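PDB 3MI6: alpha-galactosidase from Lactobacillus brevis, which probably hydrolyses terminal, non-reducing alpha-D-galactose residues from alpha-D-galactosides, as a member of glycosyl hydrolase family 36. Local coordinates for residues 10-15 against 23-28; 17-22 against 156-161; 31-36 against 182-187; 132-137 against 149-154. All coordinates share one frame; numbering follows the deposited sequence.

Contact 1 of 4, residues 10-15 against 23-28; sequences LTFHLQ and FQIMKN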
loop_
_atom_site.group_PDB
_atom_site.type_symbol
_atom_site.label_atom_id
_atom_site.label_comp_id
_atom_site.label_asym_id
_atom_site.label_seq_id
_atom_site.Cartn_x
_atom_site.Cartn_y
_atom_site.Cartn_z
ATOM N N LEU D 10 -5.253 -25.483 38.083
ATOM C CA LEU D 10 -5.174 -26.186 36.813
ATOM C C LEU D 10 -4.750 -25.208 35.711
ATOM O O LEU D 10 -5.313 -25.172 34.607
ATOM C CB LEU D 10 -6.496 -26.898 36.493
ATOM C CG LEU D 10 -6.963 -27.974 37.490
ATOM C CD1 LEU D 10 -8.263 -28.622 37.039
ATOM C CD2 LEU D 10 -5.901 -29.023 37.679
ATOM N N THR D 11 -3.742 -24.413 36.055
ATOM C CA THR D 11 -3.085 -23.521 35.127
ATOM C C THR D 11 -1.800 -24.162 34.613
ATOM O O THR D 11 -0.850 -24.382 35.362
ATOM C CB THR D 11 -2.723 -22.216 35.801
ATOM O OG1 THR D 11 -3.903 -21.635 36.359
ATOM C CG2 THR D 11 -2.127 -21.270 34.796
ATOM N N PHE D 12 -1.790 -24.460 33.321
ATOM C CA PHE D 12 -0.642 -25.038 32.661
ATOM C C PHE D 12 0.057 -23.956 31.886
ATOM O O PHE D 12 -0.560 -23.229 31.109
ATOM C CB PHE D 12 -1.095 -26.159 31.738
ATOM C CG PHE D 12 -1.895 -27.200 32.442
ATOM C CD1 PHE D 12 -1.282 -28.330 32.954
ATOM C CD2 PHE D 12 -3.253 -27.023 32.647
ATOM C CE1 PHE D 12 -2.011 -29.276 33.625
ATOM C CE2 PHE D 12 -3.986 -27.968 33.317
ATOM C CZ PHE D 12 -3.366 -29.098 33.806
ATOM N N HIS D 13 1.360 -23.875 32.106
ATOM C CA HIS D 13 2.168 -22.804 31.608
ATOM C C HIS D 13 3.471 -23.412 31.120
ATOM O O HIS D 13 4.272 -23.901 31.897
ATOM C CB HIS D 13 2.404 -21.827 32.754
ATOM C CG HIS D 13 3.138 -20.580 32.371
ATOM N ND1 HIS D 13 4.191 -20.570 31.480
ATOM C CD2 HIS D 13 3.001 -19.304 32.806
ATOM C CE1 HIS D 13 4.658 -19.339 31.366
ATOM N NE2 HIS D 13 3.951 -18.551 32.158
ATOM N N LEU D 14 3.660 -23.391 29.807
ATOM C CA LEU D 14 4.880 -23.854 29.168
ATOM C C LEU D 14 5.920 -22.712 28.951
ATOM O O LEU D 14 5.592 -21.643 28.416
ATOM C CB LEU D 14 4.506 -24.512 27.840
ATOM C CG LEU D 14 3.850 -25.907 27.873
ATOM C CD1 LEU D 14 2.477 -25.901 28.510
ATOM C CD2 LEU D 14 3.782 -26.515 26.461
ATOM N N GLN D 15 7.162 -22.932 29.387
ATOM C CA GLN D 15 8.248 -21.962 29.202
ATOM C C GLN D 15 9.429 -22.519 28.424
ATOM O O GLN D 15 10.087 -23.475 28.857
ATOM C CB GLN D 15 8.767 -21.428 30.534
ATOM C CG GLN D 15 7.846 -20.437 31.215
ATOM C CD GLN D 15 8.561 -19.670 32.299
ATOM O OE1 GLN D 15 9.404 -20.220 33.001
ATOM N NE2 GLN D 15 8.244 -18.392 32.433
ATOM N N PHE D 23 -2.197 -22.002 29.242
ATOM C CA PHE D 23 -3.639 -22.244 29.236
ATOM C C PHE D 23 -4.178 -22.706 30.587
ATOM O O PHE D 23 -3.408 -23.035 31.485
ATOM C CB PHE D 23 -4.053 -23.212 28.122
ATOM C CG PHE D 23 -3.475 -24.601 28.247
ATOM C CD1 PHE D 23 -2.176 -24.864 27.845
ATOM C CD2 PHE D 23 -4.252 -25.650 28.723
ATOM C CE1 PHE D 23 -1.652 -26.135 27.930
ATOM C CE2 PHE D 23 -3.728 -26.939 28.816
ATOM C CZ PHE D 23 -2.427 -27.179 28.417
ATOM N N GLN D 24 -5.504 -22.741 30.709
ATOM C CA GLN D 24 -6.163 -23.018 31.979
ATOM C C GLN D 24 -7.430 -23.853 31.807
ATOM O O GLN D 24 -8.225 -23.615 30.895
ATOM C CB GLN D 24 -6.510 -21.705 32.677
ATOM C CG GLN D 24 -7.048 -21.865 34.085
ATOM C CD GLN D 24 -7.328 -20.522 34.763
ATOM O OE1 GLN D 24 -7.745 -19.551 34.115
ATOM N NE2 GLN D 24 -7.109 -20.466 36.077
ATOM N N ILE D 25 -7.619 -24.835 32.688
ATOM C CA ILE D 25 -8.878 -25.570 32.728
ATOM C C ILE D 25 -9.943 -24.663 33.316
ATOM O O ILE D 25 -9.713 -23.966 34.309
ATOM C CB ILE D 25 -8.777 -26.857 33.546
ATOM C CG1 ILE D 25 -7.735 -27.786 32.932
ATOM C CG2 ILE D 25 -10.108 -27.561 33.570
ATOM C CD1 ILE D 25 -8.021 -28.136 31.481
HETATM N N MSE D 26 -11.113 -24.668 32.704
HETATM C CA MSE D 26 -12.109 -23.667 33.030
HETATM C C MSE D 26 -13.381 -24.186 33.699
HETATM O O MSE D 26 -13.622 -25.397 33.800
HETATM C CB MSE D 26 -12.467 -22.896 31.771
HETATM C CG MSE D 26 -11.267 -22.226 31.125
HETATM SE SE MSE D 26 -11.897 -20.734 30.066
HETATM C CE MSE D 26 -13.084 -21.671 28.811
ATOM N N LYS D 27 -14.184 -23.235 34.162
ATOM C CA LYS D 27 -15.448 -23.509 34.825
ATOM C C LYS D 27 -16.189 -24.694 34.193
ATOM O O LYS D 27 -16.596 -25.620 34.892
ATOM C CB LYS D 27 -16.304 -22.242 34.800
ATOM C CG LYS D 27 -17.597 -22.321 35.564
ATOM C CD LYS D 27 -18.461 -21.078 35.319
ATOM C CE LYS D 27 -17.884 -19.813 35.977
ATOM N NZ LYS D 27 -17.971 -19.836 37.470
ATOM N N ASN D 28 -16.347 -24.681 32.873
ATOM C CA ASN D 28 -17.134 -25.718 32.212
ATOM C C ASN D 28 -16.368 -26.989 31.894
ATOM O O ASN D 28 -16.920 -27.899 31.286
ATOM C CB ASN D 28 -17.764 -25.201 30.931
ATOM C CG ASN D 28 -16.754 -25.037 29.819
ATOM O OD1 ASN D 28 -15.539 -25.037 30.051
ATOM N ND2 ASN D 28 -17.253 -24.890 28.596
#

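Contact 2 of 4, residues 17-22 against 156-161; sequences DHTSYI and HQDVIV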
loop_
_atom_site.group_PDB
_atom_site.type_symbol
_atom_site.label_atom_id
_atom_site.label_comp_id
_atom_site.label_asym_id
_atom_site.label_seq_id
_atom_site.Cartn_x
_atom_site.Cartn_y
_atom_site.Cartn_z
ATOM N N ASP D 17 13.110 -21.120 26.355
ATOM C CA ASP D 17 14.048 -20.071 26.690
ATOM C C ASP D 17 13.454 -18.650 26.574
ATOM O O ASP D 17 13.771 -17.780 27.398
ATOM C CB ASP D 17 15.340 -20.218 25.893
ATOM C CG ASP D 17 16.181 -21.380 26.380
ATOM O OD1 ASP D 17 15.803 -21.951 27.427
ATOM O OD2 ASP D 17 17.203 -21.724 25.738
ATOM N N HIS D 18 12.568 -18.416 25.599
ATOM C CA HIS D 18 12.076 -17.054 25.349
ATOM C C HIS D 18 10.562 -16.914 25.193
ATOM O O HIS D 18 10.050 -15.799 25.085
ATOM C CB HIS D 18 12.805 -16.432 24.153
ATOM C CG HIS D 18 14.290 -16.598 24.214
ATOM N ND1 HIS D 18 14.946 -17.648 23.611
ATOM C CD2 HIS D 18 15.244 -15.866 24.839
ATOM C CE1 HIS D 18 16.242 -17.552 23.854
ATOM N NE2 HIS D 18 16.450 -16.478 24.594
ATOM N N THR D 19 9.838 -18.027 25.190
ATOM C CA THR D 19 8.390 -17.942 25.027
ATOM C C THR D 19 7.565 -18.511 26.196
ATOM O O THR D 19 8.067 -19.280 27.024
ATOM C CB THR D 19 7.943 -18.527 23.654
ATOM O OG1 THR D 19 7.806 -19.950 23.718
ATOM C CG2 THR D 19 8.965 -18.187 22.584
ATOM N N SER D 20 6.297 -18.115 26.254
ATOM C CA SER D 20 5.357 -18.656 27.226
ATOM C C SER D 20 4.045 -18.993 26.559
ATOM O O SER D 20 3.348 -18.113 26.071
ATOM C CB SER D 20 5.079 -17.653 28.356
ATOM O OG SER D 20 6.221 -17.451 29.172
ATOM N N TYR D 21 3.708 -20.271 26.543
ATOM C CA TYR D 21 2.399 -20.738 26.119
ATOM C C TYR D 21 1.661 -21.076 27.417
ATOM O O TYR D 21 2.137 -21.882 28.207
ATOM C CB TYR D 21 2.593 -21.985 25.259
ATOM C CG TYR D 21 1.388 -22.485 24.477
ATOM C CD1 TYR D 21 0.333 -23.119 25.113
ATOM C CD2 TYR D 21 1.342 -22.373 23.090
ATOM C CE1 TYR D 21 -0.747 -23.591 24.404
ATOM C CE2 TYR D 21 0.274 -22.849 22.368
ATOM C CZ TYR D 21 -0.769 -23.461 23.028
ATOM O OH TYR D 21 -1.844 -23.930 22.309
ATOM N N ILE D 22 0.523 -20.437 27.657
ATOM C CA ILE D 22 -0.208 -20.629 28.896
ATOM C C ILE D 22 -1.680 -20.938 28.623
ATOM O O ILE D 22 -2.342 -20.210 27.870
ATOM C CB ILE D 22 -0.175 -19.363 29.769
ATOM C CG1 ILE D 22 1.251 -18.842 29.939
ATOM C CG2 ILE D 22 -0.822 -19.614 31.117
ATOM C CD1 ILE D 22 1.301 -17.413 30.530
ATOM N N HIS D 156 15.071 -25.073 24.249
ATOM C CA HIS D 156 16.261 -24.430 23.666
ATOM C C HIS D 156 16.148 -24.001 22.184
ATOM O O HIS D 156 17.017 -23.300 21.660
ATOM C CB HIS D 156 17.536 -25.255 23.941
ATOM C CG HIS D 156 17.724 -25.587 25.389
ATOM N ND1 HIS D 156 17.722 -24.626 26.379
ATOM C CD2 HIS D 156 17.892 -26.774 26.019
ATOM C CE1 HIS D 156 17.881 -25.206 27.555
ATOM N NE2 HIS D 156 17.988 -26.508 27.363
ATOM N N GLN D 157 15.079 -24.415 21.514
ATOM C CA GLN D 157 14.840 -23.972 20.155
ATOM C C GLN D 157 13.513 -23.224 20.129
ATOM O O GLN D 157 12.981 -22.911 19.074
ATOM C CB GLN D 157 14.826 -25.156 19.189
ATOM C CG GLN D 157 16.096 -25.972 19.167
ATOM C CD GLN D 157 16.171 -27.003 20.277
ATOM O OE1 GLN D 157 15.144 -27.452 20.786
ATOM N NE2 GLN D 157 17.394 -27.390 20.656
ATOM N N ASP D 158 12.967 -22.959 21.302
ATOM C CA ASP D 158 11.724 -22.200 21.388
ATOM C C ASP D 158 10.536 -22.869 20.681
ATOM O O ASP D 158 9.552 -22.219 20.353
ATOM C CB ASP D 158 11.953 -20.759 20.907
ATOM C CG ASP D 158 12.634 -19.879 21.983
ATOM O OD1 ASP D 158 12.393 -20.126 23.193
ATOM O OD2 ASP D 158 13.392 -18.938 21.630
ATOM N N VAL D 159 10.635 -24.184 20.503
ATOM C CA VAL D 159 9.594 -24.999 19.881
ATOM C C VAL D 159 8.671 -25.681 20.889
ATOM O O VAL D 159 9.130 -26.291 21.845
ATOM C CB VAL D 159 10.223 -26.142 19.073
ATOM C CG1 VAL D 159 9.164 -27.170 18.685
ATOM C CG2 VAL D 159 10.950 -25.605 17.849
ATOM N N ILE D 160 7.368 -25.594 20.659
ATOM C CA ILE D 160 6.386 -26.405 21.363
ATOM C C ILE D 160 5.750 -27.296 20.324
ATOM O O ILE D 160 5.326 -26.798 19.292
ATOM C CB ILE D 160 5.298 -25.520 21.962
ATOM C CG1 ILE D 160 5.848 -24.761 23.180
ATOM C CG2 ILE D 160 4.084 -26.346 22.342
ATOM C CD1 ILE D 160 5.048 -23.555 23.591
ATOM N N VAL D 161 5.713 -28.606 20.574
ATOM C CA VAL D 161 5.112 -29.582 19.649
ATOM C C VAL D 161 3.776 -30.074 20.171
ATOM O O VAL D 161 3.679 -30.462 21.324
ATOM C CB VAL D 161 5.988 -30.840 19.483
ATOM C CG1 VAL D 161 5.282 -31.863 18.599
ATOM C CG2 VAL D 161 7.328 -30.497 18.904
HETATM O O HOH W 1 7.565 -21.044 21.356
#

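Contact 3 of 4, residues 31-36 against 182-187; sequences AGQIYY and SQLDLP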
loop_
_atom_site.group_PDB
_atom_site.type_symbol
_atom_site.label_atom_id
_atom_site.label_comp_id
_atom_site.label_asym_id
_atom_site.label_seq_id
_atom_site.Cartn_x
_atom_site.Cartn_y
_atom_site.Cartn_z
ATOM N N ALA D 31 -10.509 -26.559 28.254
ATOM C CA ALA D 31 -9.254 -25.815 28.371
ATOM C C ALA D 31 -9.316 -24.456 27.666
ATOM O O ALA D 31 -9.741 -24.360 26.510
ATOM C CB ALA D 31 -8.088 -26.649 27.828
ATOM N N GLY D 32 -8.884 -23.417 28.379
ATOM C CA GLY D 32 -8.931 -22.039 27.909
ATOM C C GLY D 32 -7.549 -21.462 27.679
ATOM O O GLY D 32 -6.699 -21.414 28.567
ATOM N N GLN D 33 -7.318 -21.032 26.451
ATOM C CA GLN D 33 -6.032 -20.484 26.057
ATOM C C GLN D 33 -5.909 -19.114 26.683
ATOM O O GLN D 33 -6.860 -18.337 26.650
ATOM C CB GLN D 33 -5.976 -20.403 24.540
ATOM C CG GLN D 33 -5.016 -19.423 24.003
ATOM C CD GLN D 33 -3.593 -19.811 24.256
ATOM O OE1 GLN D 33 -3.256 -20.994 24.425
ATOM N NE2 GLN D 33 -2.729 -18.810 24.268
ATOM N N ILE D 34 -4.757 -18.830 27.287
ATOM C CA ILE D 34 -4.568 -17.548 27.965
ATOM C C ILE D 34 -3.598 -16.622 27.205
ATOM O O ILE D 34 -3.870 -15.439 27.019
ATOM C CB ILE D 34 -4.054 -17.734 29.425
ATOM C CG1 ILE D 34 -4.797 -18.860 30.127
ATOM C CG2 ILE D 34 -4.218 -16.455 30.236
ATOM C CD1 ILE D 34 -4.489 -18.926 31.585
ATOM N N TYR D 35 -2.467 -17.163 26.767
ATOM C CA TYR D 35 -1.427 -16.328 26.196
ATOM C C TYR D 35 -0.302 -17.116 25.529
ATOM O O TYR D 35 0.149 -18.135 26.048
ATOM C CB TYR D 35 -0.845 -15.420 27.281
ATOM C CG TYR D 35 0.434 -14.764 26.856
ATOM C CD1 TYR D 35 0.424 -13.576 26.121
ATOM C CD2 TYR D 35 1.660 -15.331 27.171
ATOM C CE1 TYR D 35 1.618 -12.969 25.722
ATOM C CE2 TYR D 35 2.839 -14.742 26.775
ATOM C CZ TYR D 35 2.814 -13.566 26.050
ATOM O OH TYR D 35 3.998 -12.991 25.670
ATOM N N TYR D 36 0.149 -16.638 24.375
ATOM C CA TYR D 36 1.302 -17.229 23.692
ATOM C C TYR D 36 2.044 -16.054 23.102
ATOM O O TYR D 36 1.471 -15.259 22.357
ATOM C CB TYR D 36 0.872 -18.245 22.621
ATOM C CG TYR D 36 2.004 -19.008 21.947
ATOM C CD1 TYR D 36 3.240 -19.166 22.562
ATOM C CD2 TYR D 36 1.823 -19.592 20.696
ATOM C CE1 TYR D 36 4.281 -19.872 21.937
ATOM C CE2 TYR D 36 2.852 -20.296 20.060
ATOM C CZ TYR D 36 4.081 -20.433 20.680
ATOM O OH TYR D 36 5.096 -21.130 20.038
ATOM N N SER D 182 -3.601 -29.114 15.942
ATOM C CA SER D 182 -3.321 -27.981 16.799
ATOM C C SER D 182 -4.306 -26.862 16.553
ATOM O O SER D 182 -4.668 -26.576 15.406
ATOM C CB SER D 182 -1.910 -27.462 16.552
ATOM O OG SER D 182 -1.755 -26.177 17.131
ATOM N N GLN D 183 -4.749 -26.236 17.636
ATOM C CA GLN D 183 -5.535 -25.022 17.537
ATOM C C GLN D 183 -4.835 -23.971 18.349
ATOM O O GLN D 183 -4.336 -24.265 19.431
ATOM C CB GLN D 183 -6.927 -25.238 18.094
ATOM C CG GLN D 183 -7.647 -23.966 18.398
ATOM C CD GLN D 183 -9.093 -24.228 18.710
ATOM O OE1 GLN D 183 -9.689 -25.130 18.138
ATOM N NE2 GLN D 183 -9.673 -23.439 19.608
ATOM N N LEU D 184 -4.766 -22.754 17.819
ATOM C CA LEU D 184 -4.233 -21.622 18.566
ATOM C C LEU D 184 -5.147 -20.434 18.425
ATOM O O LEU D 184 -5.375 -19.947 17.323
ATOM C CB LEU D 184 -2.823 -21.234 18.113
ATOM C CG LEU D 184 -2.364 -19.926 18.783
ATOM C CD1 LEU D 184 -2.439 -20.031 20.331
ATOM C CD2 LEU D 184 -0.976 -19.421 18.315
ATOM N N ASP D 185 -5.666 -19.957 19.544
ATOM C CA ASP D 185 -6.432 -18.729 19.525
ATOM C C ASP D 185 -5.578 -17.577 20.039
ATOM O O ASP D 185 -4.969 -17.679 21.107
ATOM C CB ASP D 185 -7.705 -18.869 20.358
ATOM C CG ASP D 185 -8.748 -19.768 19.702
ATOM O OD1 ASP D 185 -8.679 -19.988 18.467
ATOM O OD2 ASP D 185 -9.654 -20.242 20.424
ATOM N N LEU D 186 -5.524 -16.491 19.263
ATOM C CA LEU D 186 -4.846 -15.272 19.674
ATOM C C LEU D 186 -5.869 -14.166 19.841
ATOM O O LEU D 186 -6.936 -14.199 19.218
ATOM C CB LEU D 186 -3.810 -14.871 18.639
ATOM C CG LEU D 186 -2.682 -15.865 18.354
ATOM C CD1 LEU D 186 -1.940 -15.465 17.074
ATOM C CD2 LEU D 186 -1.731 -15.978 19.537
ATOM N N PRO D 187 -5.539 -13.168 20.680
ATOM C CA PRO D 187 -6.433 -12.087 21.103
ATOM C C PRO D 187 -6.693 -10.995 20.052
ATOM O O PRO D 187 -7.620 -10.219 20.260
ATOM C CB PRO D 187 -5.689 -11.476 22.296
ATOM C CG PRO D 187 -4.510 -12.361 22.544
ATOM C CD PRO D 187 -4.205 -13.022 21.282
#

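Contact 4 of 4, residues 132-137 against 149-154; sequences QTLVVS and LNYSIF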
loop_
_atom_site.group_PDB
_atom_site.type_symbol
_atom_site.label_atom_id
_atom_site.label_comp_id
_atom_site.label_asym_id
_atom_site.label_seq_id
_atom_site.Cartn_x
_atom_site.Cartn_y
_atom_site.Cartn_z
ATOM N N GLN D 132 10.202 -31.846 27.623
ATOM C CA GLN D 132 9.191 -32.348 28.535
ATOM C C GLN D 132 7.909 -32.607 27.744
ATOM O O GLN D 132 7.609 -31.888 26.798
ATOM C CB GLN D 132 8.910 -31.323 29.641
ATOM C CG GLN D 132 10.111 -30.899 30.481
ATOM C CD GLN D 132 9.704 -30.097 31.718
ATOM O OE1 GLN D 132 9.628 -30.638 32.817
ATOM N NE2 GLN D 132 9.432 -28.807 31.537
ATOM N N THR D 133 7.152 -33.633 28.115
ATOM C CA THR D 133 5.867 -33.858 27.471
ATOM C C THR D 133 4.770 -33.760 28.515
ATOM O O THR D 133 4.829 -34.425 29.540
ATOM C CB THR D 133 5.784 -35.231 26.755
ATOM O OG1 THR D 133 6.949 -35.446 25.962
ATOM C CG2 THR D 133 4.569 -35.298 25.854
ATOM N N LEU D 134 3.788 -32.908 28.243
ATOM C CA LEU D 134 2.620 -32.711 29.089
ATOM C C LEU D 134 1.444 -33.357 28.378
ATOM O O LEU D 134 1.206 -33.069 27.207
ATOM C CB LEU D 134 2.349 -31.215 29.257
ATOM C CG LEU D 134 1.083 -30.814 30.025
ATOM C CD1 LEU D 134 1.221 -31.115 31.505
ATOM C CD2 LEU D 134 0.740 -29.356 29.833
ATOM N N VAL D 135 0.723 -34.242 29.062
ATOM C CA VAL D 135 -0.449 -34.882 28.473
ATOM C C VAL D 135 -1.699 -34.510 29.248
ATOM O O VAL D 135 -1.824 -34.839 30.415
ATOM C CB VAL D 135 -0.341 -36.409 28.469
ATOM C CG1 VAL D 135 -1.537 -37.013 27.747
ATOM C CG2 VAL D 135 0.948 -36.851 27.837
ATOM N N VAL D 136 -2.636 -33.839 28.596
ATOM C CA VAL D 136 -3.801 -33.328 29.295
ATOM C C VAL D 136 -5.059 -34.043 28.832
ATOM O O VAL D 136 -5.586 -33.751 27.759
ATOM C CB VAL D 136 -3.955 -31.804 29.090
ATOM C CG1 VAL D 136 -5.215 -31.300 29.756
ATOM C CG2 VAL D 136 -2.756 -31.083 29.641
ATOM N N SER D 137 -5.551 -34.964 29.658
ATOM C CA SER D 137 -6.636 -35.857 29.259
ATOM C C SER D 137 -8.023 -35.338 29.642
ATOM O O SER D 137 -8.211 -34.784 30.716
ATOM C CB SER D 137 -6.395 -37.251 29.837
ATOM O OG SER D 137 -5.097 -37.718 29.503
ATOM N N LEU D 149 -4.597 -34.446 24.931
ATOM C CA LEU D 149 -3.931 -33.296 24.322
ATOM C C LEU D 149 -2.450 -33.274 24.721
ATOM O O LEU D 149 -2.103 -33.138 25.890
ATOM C CB LEU D 149 -4.612 -31.981 24.716
ATOM C CG LEU D 149 -6.000 -31.746 24.129
ATOM C CD1 LEU D 149 -6.452 -30.301 24.288
ATOM C CD2 LEU D 149 -5.997 -32.116 22.674
ATOM N N ASN D 150 -1.579 -33.412 23.735
ATOM C CA ASN D 150 -0.160 -33.465 24.005
ATOM C C ASN D 150 0.533 -32.150 23.705
ATOM O O ASN D 150 0.122 -31.387 22.815
ATOM C CB ASN D 150 0.462 -34.597 23.205
ATOM C CG ASN D 150 -0.328 -35.877 23.331
ATOM O OD1 ASN D 150 -0.544 -36.373 24.428
ATOM N ND2 ASN D 150 -0.779 -36.408 22.208
ATOM N N TYR D 151 1.581 -31.894 24.476
ATOM C CA TYR D 151 2.320 -30.653 24.422
ATOM C C TYR D 151 3.711 -31.011 24.872
ATOM O O TYR D 151 3.923 -31.249 26.050
ATOM C CB TYR D 151 1.773 -29.675 25.449
ATOM C CG TYR D 151 0.371 -29.151 25.223
ATOM C CD1 TYR D 151 -0.738 -29.819 25.730
ATOM C CD2 TYR D 151 0.156 -27.953 24.553
ATOM C CE1 TYR D 151 -2.029 -29.322 25.547
ATOM C CE2 TYR D 151 -1.121 -27.452 24.357
ATOM C CZ TYR D 151 -2.211 -28.130 24.860
ATOM O OH TYR D 151 -3.476 -27.620 24.666
ATOM N N SER D 152 4.664 -31.069 23.958
ATOM C CA SER D 152 6.056 -31.234 24.360
ATOM C C SER D 152 6.840 -29.929 24.215
ATOM O O SER D 152 6.907 -29.355 23.133
ATOM C CB SER D 152 6.711 -32.328 23.538
ATOM O OG SER D 152 5.872 -33.457 23.499
ATOM N N ILE D 153 7.413 -29.463 25.320
ATOM C CA ILE D 153 8.299 -28.310 25.318
ATOM C C ILE D 153 9.709 -28.685 24.869
ATOM O O ILE D 153 10.264 -29.685 25.305
ATOM C CB ILE D 153 8.363 -27.661 26.715
ATOM C CG1 ILE D 153 7.227 -26.661 26.881
ATOM C CG2 ILE D 153 9.657 -26.894 26.924
ATOM C CD1 ILE D 153 7.601 -25.519 27.799
ATOM N N PHE D 154 10.278 -27.879 23.983
ATOM C CA PHE D 154 11.679 -28.016 23.589
ATOM C C PHE D 154 12.369 -26.676 23.801
ATOM O O PHE D 154 12.686 -25.974 22.849
ATOM C CB PHE D 154 11.772 -28.412 22.129
ATOM C CG PHE D 154 11.574 -29.873 21.882
ATOM C CD1 PHE D 154 10.328 -30.380 21.680
ATOM C CD2 PHE D 154 12.648 -30.725 21.819
ATOM C CE1 PHE D 154 10.157 -31.699 21.437
ATOM C CE2 PHE D 154 12.473 -32.049 21.571
ATOM C CZ PHE D 154 11.230 -32.537 21.381
#

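Contact 1 of 4, residues 10-15 against 23-28
The ring of Phe23 has Phe12 CB over one face, off centre toward the rim and 3.9 Å from the ring centroid, while Tyr151 stacks on its opposite face. The two phenylalanine rings lie nearly parallel, with planes at 19°, but are slid so far apart that they barely overlap. Ile25 CG1 meets the Phe12 ring at its edge, 3.8 Å from CE2, and Tyr108 packs edge-to-face with the same ring. Phe23 reaches this place because CG sits between its backbone N and carbonyl carbon (chi1 63°), which turns the ring face against Phe12 CB. These strands are neighbouring legs of an antiparallel beta hairpin: Phe12 and Phe23 form a hydrogen-bonded pair, N to O 2.8 Å both ways, and Ile25 N binds Leu10 O at 3.0 Å. With Phe23 cut back to an alanine, a gap would probably open between Phe12 CB and Tyr151, and Leu14 CD1 would lose the ring carbon it approaches. Beyond the paired rings, Leu10 CB touches Ile25 CB at 3.7 Å. On the other side of the sheet Thr11 is paired with Gln24 and their side chains cross at a slant, Thr11 OG1 being hydrogen-bonded to Pro44 O.

Contact 2 of 4, residues 17-22 against 156-161
The imidazole of His18 and the carboxylate of Asp158 meet at a steep angle, their planes 74° apart, with Asp158 OD2 at the ring edge, somewhat tilted from its plane. His18 ND1 donates to the syn lone pair of OD2 at 2.8 Å, and the backbone N of His18 reaches Asp158 OD1 at 3.0 Å, so one carboxylate grips both the ring and the main chain of His18. Thr16 OG1 is a further partner of OD1. Alongside, the segments exchange parts, 156-161 giving the histidine and 17-22 the carboxylate: His156 ND1 donates to Asp17 OD2 at 3.0 Å, almost straight at 172°, the oxygen lying in the ring plane and the carboxylate turned 56° from it. Asp130 holds the far nitrogen, His156 NE2. A water bridges Thr19 OG1 and Asp158 O; Thr19 OG1 is also hydrogen-bonded to Thr16 OG1. Further along, Ile160 CD1 lies by Tyr21 CB, 3.4 Å away, the tyrosine hydroxyl being bound by Glu76. Without the Asp158 carboxylate, as with an alanine here, His18 N and ND1 are likely to lose their acceptors and the imidazole to be set free to turn. Two His-carboxylate hydrogen bonds thus clasp the turn before strand 19-25 to the turn before strand 159-167, tying together two sheets of the beta-rich N-terminal region found in glycosyl hydrolase family 36.

Contact 3 of 4, residues 31-36 against 182-187
Gln33 and Leu184 both carry CG anti to the backbone N (chi1 157° and 172°), which puts Gln33 CG 3.4 Å from Asp185 O; the bend at the second torsion of Gln33 then turns its CD to within 4.1 Å of Leu184 CD1. Tyr36 too has CG anti to its backbone N, and Leu184 CD2 meets its ring at the edge, in the ring plane, 3.7 Å from CD2 of Tyr36; the two side chains cross at about a right angle. The two methyls of Leu184 are therefore divided, CD1 serving Gln33 and CD2 serving Tyr36. Leu186 CD2 adds a looser approach to Tyr36 O. The strands run at 74° to each other with axes 7.6 Å apart, as members of different sheets laid across one another: 31-36 is the outermost strand of the small four-stranded sheet, 182-186 the end of a long strand in another. A classic beta bulge at Ile34 and Tyr35, facing Ile22, lies between Gln33 and Tyr36. Tyr35 and Pro187 pack on Asn709 and Arg681 of a second subunit. Asp185 is engaged by Ala75 N and a salt bridge to Arg271. Across the strands themselves, Leu184 methyls meet a glutamine chain and a ring edge, and a methylene sits by the Asp185 carbonyl, so the join depends on close fit rather than polar bonds.

Contact 4 of 4, residues 132-137 against 149-154
A beta hairpin joins strands 132-140 and 146-154, and its legs pair here from Gln132 opposite Ile153 to Val136 opposite Leu149, within the nine-stranded antiparallel sheet of the N-terminal region. Hydrogen-bonded pairs alternate with non-hydrogen-bonded ones. Leu134 N binds Tyr151 O at 2.8 Å and Tyr151 N returns to Leu134 O at 3.0 Å; Val136 N and Leu149 O close the next rung at 2.8 Å. One face of the pair carries, together with Gln132, Leu134, Val136, Leu149, Tyr151 and Ile153, a largely apolar row that receives Phe12 and Leu14 from the sheet packed against it. Leu134 and Tyr151 approach through their first side-chain carbons, CB to CB 4.1 Å. CG of Tyr151, anti to the carbonyl carbon (chi1 -67°), lies beside its own backbone N, which keeps the ring edge near Leu134 O, the acceptor of that N-H; the tyrosine hydroxyl is hydrogen-bonded to Glu76. The other face is more polar. There Ser152 OG comes within 3.3 Å of Thr133 OG1, a weak and unsettled hydrogen bond, and Thr133 OG1 is held by Gly113 O. Val135 and Asn150 lie side by side, pointing the same way; Asn150 ND2 is bonded to Ser163 OG on the next strand, and Asn150 OD1 rests 3.5 Å from Val135 CG1.

In the fold
Contacts 1 to 4 lie on one side of the chain's centre, their centres 10 to 16 Å apart. Contact 1 lies within the four-stranded sheet formed by 4-6, 11-15, 19-25 and 31-36, and strand 19-25 also supplies contact 2. Contact 3 ties the last strand of that sheet to strand 174-186 of another, and contact 4 belongs to the nine-stranded sheet that contact 2 reaches through strand 159-167. Along the chain contact 1 closes before contacts 3 and 4 open, contact 2 interlocks with contacts 1 and 3, and contact 4 nests inside 2 and 3. The short N-terminal sheet is thus fastened to strands more than 130 residues later, away from the predicted catalytic residues.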